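Local atomic coordinates of N-Acetyltransferase, PseH (Campylobacter jejuni subsp. jejuni PT14, PDB entry 4XPL), a protein that probably catalyses the third step in the biosynthesis of pseudaminic acid, a sugar that modifies flagellin, by N-4 acetylation of a UDP-linked amino sugar using acetyl coenzyme A. Residues G88-A91 with K92-L95. The protein carries 8 engineered substitutions. Numbering follows the deposited sequence.
With ACO (acetyl coenzyme *a), chain B.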
loop_
_atom_site.group_PDB
_atom_site.type_symbol
_atom_site.label_atom_id
_atom_site.label_comp_id
_atom_site.label_asym_id
_atom_site.label_seq_id
_atom_site.Cartn_x
_atom_site.Cartn_y
_atom_site.Cartn_z
ATOM N N GLY A 88 0.327 0.733 -3.525
ATOM C CA GLY A 88 1.337 -0.244 -3.179
ATOM C C GLY A 88 0.842 -1.092 -2.017
ATOM O O GLY A 88 -0.136 -0.743 -1.331
ATOM N N LEU A 89 1.488 -2.239 -1.831
ATOM C CA LEU A 89 1.124 -3.166 -0.739
ATOM C C LEU A 89 2.353 -3.955 -0.335
ATOM O O LEU A 89 3.306 -4.108 -1.131
ATOM C CB LEU A 89 -0.001 -4.098 -1.171
ATOM C CG LEU A 89 0.264 -5.246 -2.138
ATOM C CD1 LEU A 89 -0.832 -6.317 -2.152
ATOM C CD2 LEU A 89 0.483 -4.684 -3.520
ATOM N N TYR A 90 2.354 -4.392 0.910
ATOM C CA TYR A 90 3.459 -5.127 1.460
ATOM C C TYR A 90 2.927 -6.080 2.528
ATOM O O TYR A 90 2.358 -5.628 3.532
ATOM C CB TYR A 90 4.503 -4.136 2.014
ATOM C CG TYR A 90 5.868 -4.730 2.202
ATOM C CD1 TYR A 90 6.161 -5.487 3.318
ATOM C CD2 TYR A 90 6.883 -4.524 1.268
ATOM C CE1 TYR A 90 7.413 -6.048 3.508
ATOM C CE2 TYR A 90 8.154 -5.086 1.456
ATOM C CZ TYR A 90 8.397 -5.853 2.587
ATOM O OH TYR A 90 9.633 -6.419 2.813
ATOM N N ALA A 91 3.092 -7.389 2.325
ATOM C CA ALA A 91 2.649 -8.359 3.338
ATOM C C ALA A 91 3.642 -8.367 4.505
ATOM O O ALA A 91 4.847 -8.177 4.316
ATOM C CB ALA A 91 2.498 -9.780 2.747
ATOM N N LYS A 92 3.138 -8.555 5.713
ATOM C CA LYS A 92 3.994 -8.825 6.853
ATOM C C LYS A 92 4.863 -10.010 6.411
ATOM O O LYS A 92 4.339 -10.965 5.828
ATOM C CB LYS A 92 3.157 -9.121 8.109
ATOM C CG LYS A 92 3.940 -9.318 9.416
ATOM C CD LYS A 92 2.997 -9.338 10.622
ATOM C CE LYS A 92 3.744 -9.262 11.948
ATOM N NZ LYS A 92 4.654 -10.422 12.141
ATOM N N PRO A 93 6.195 -9.934 6.618
ATOM C CA PRO A 93 7.054 -10.935 5.944
ATOM C C PRO A 93 6.912 -12.380 6.401
ATOM O O PRO A 93 7.284 -13.240 5.640
ATOM C CB PRO A 93 8.495 -10.450 6.250
ATOM C CG PRO A 93 8.335 -8.992 6.598
ATOM C CD PRO A 93 6.993 -8.863 7.239
ATOM N N ASN A 94 6.426 -12.652 7.617
ATOM C CA ASN A 94 6.240 -14.052 8.040
ATOM C C ASN A 94 4.925 -14.688 7.549
ATOM O O ASN A 94 4.707 -15.859 7.794
ATOM C CB ASN A 94 6.332 -14.239 9.581
ATOM C CG ASN A 94 5.231 -13.515 10.307
ATOM O OD1 ASN A 94 4.896 -12.420 9.929
ATOM N ND2 ASN A 94 4.644 -14.131 11.354
ATOM N N LEU A 95 4.080 -13.933 6.859
ATOM C CA LEU A 95 2.746 -14.400 6.442
ATOM C C LEU A 95 2.649 -14.631 4.946
ATOM O O LEU A 95 3.286 -13.951 4.154
ATOM C CB LEU A 95 1.688 -13.380 6.841
ATOM C CG LEU A 95 1.665 -12.980 8.309
ATOM C CD1 LEU A 95 0.478 -11.961 8.523
ATOM C CD2 LEU A 95 1.533 -14.143 9.261
HETATM N N1A ACO B . 4.319 -16.755 -11.400
HETATM C C2A ACO B . 2.984 -16.612 -11.261
HETATM N N3A ACO B . 2.372 -16.634 -10.058
HETATM C C4A ACO B . 3.068 -16.803 -8.898
HETATM C C5A ACO B . 4.528 -16.957 -8.967
HETATM C C6A ACO B . 5.137 -16.928 -10.328
HETATM N N6A ACO B . 6.475 -17.071 -10.511
HETATM N N7A ACO B . 4.952 -17.108 -7.691
HETATM C C8A ACO B . 3.861 -17.053 -6.875
HETATM N N9A ACO B . 2.735 -16.866 -7.600
HETATM C C1B ACO B . 1.325 -16.734 -7.114
HETATM C C2B ACO B . 0.985 -17.619 -5.920
HETATM O O2B ACO B . 0.751 -18.975 -6.312
HETATM C C3B ACO B . -0.262 -16.929 -5.412
HETATM O O3B ACO B . -1.373 -17.413 -6.168
HETATM P P3B ACO B . -2.918 -17.235 -5.728
HETATM O O7A ACO B . -3.166 -15.731 -5.676
HETATM O O8A ACO B . -3.653 -17.899 -6.871
HETATM O O9A ACO B . -3.049 -17.953 -4.400
HETATM C C4B ACO B . -0.005 -15.444 -5.671
HETATM O O4B ACO B . 1.003 -15.393 -6.692
HETATM C C5B ACO B . 0.441 -14.705 -4.404
HETATM O O5B ACO B . 1.512 -15.405 -3.750
HETATM P P1A ACO B . 1.654 -15.549 -2.142
HETATM O O1A ACO B . 2.920 -16.288 -1.806
HETATM O O2A ACO B . 0.332 -15.991 -1.553
HETATM O O3A ACO B . 2.059 -14.066 -1.666
HETATM P P2A ACO B . 1.086 -13.088 -0.870
HETATM O O4A ACO B . -0.285 -13.125 -1.491
HETATM O O5A ACO B . 1.222 -13.443 0.596
HETATM O O6A ACO B . 1.830 -11.663 -1.034
HETATM C CBP ACO B . 2.682 -9.693 -1.996
HETATM C CCP ACO B . 2.002 -11.009 -2.288
HETATM C CDP ACO B . 1.758 -8.870 -1.051
HETATM C CEP ACO B . 2.913 -8.948 -3.318
HETATM C CAP ACO B . 4.022 -10.026 -1.320
HETATM O OAP ACO B . 4.823 -10.881 -2.172
HETATM C C9P ACO B . 4.817 -8.806 -0.977
HETATM O O9P ACO B . 4.529 -8.112 0.000
HETATM N N8P ACO B . 5.865 -8.554 -1.767
HETATM C C7P ACO B . 6.787 -7.456 -1.495
HETATM C C6P ACO B . 6.118 -6.092 -1.720
HETATM C C5P ACO B . 5.641 -5.935 -3.151
HETATM O O5P ACO B . 6.293 -6.393 -4.095
HETATM N N4P ACO B . 4.524 -5.233 -3.344
HETATM C C3P ACO B . 4.133 -4.822 -4.703
HETATM C C2P ACO B . 4.873 -3.528 -5.110
HETATM S S1P ACO B . 4.260 -2.219 -4.071
HETATM C C ACO B . 5.414 -1.956 -2.900
HETATM O O ACO B . 6.433 -2.656 -2.856
HETATM C CH3 ACO B . 5.140 -0.869 -1.890
#
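With chi1 of -161°, Tyr90 swings its ring away from its own backbone N, and this sets the edge of the ring, at CE1, beside CG of Pro93, 4.4 Å away in a loose apolar contact. Across the ring from CE1, CD2 lies 3.5 Å from C6P of the acetyl coenzyme A, which approaches obliquely. The main chain of strand 84-91 grips the pantetheine arm like a neighbouring strand: N4P donates to Leu89 O (2.8 Å), and Ala91 N donates almost straight to O9P (2.8 Å, 170° at the hydrogen). This pseudo-sheet pairing is the GNAT mode of cofactor binding; further back along the strand, CA of Gly88 lies 3.6 Å from S1P, beside the thioester end of the cofactor. Leu89 puts CD1 against CDP, one of the geminal methyl groups, while its side chain also packs on helices 99-114 and 128-136. Past Ala91 the chain leaves the strand in a type I turn, Lys92 to Leu95, closed by Leu95 N to Lys92 O at 3.2 Å. Lys92 runs extended until chi4 bends it, and NZ then reaches Asn94 OD1 (3.0 Å) from well above the carbonyl plane. Lys96 and Gly97, just beyond the turn, also hydrogen-bond the cofactor.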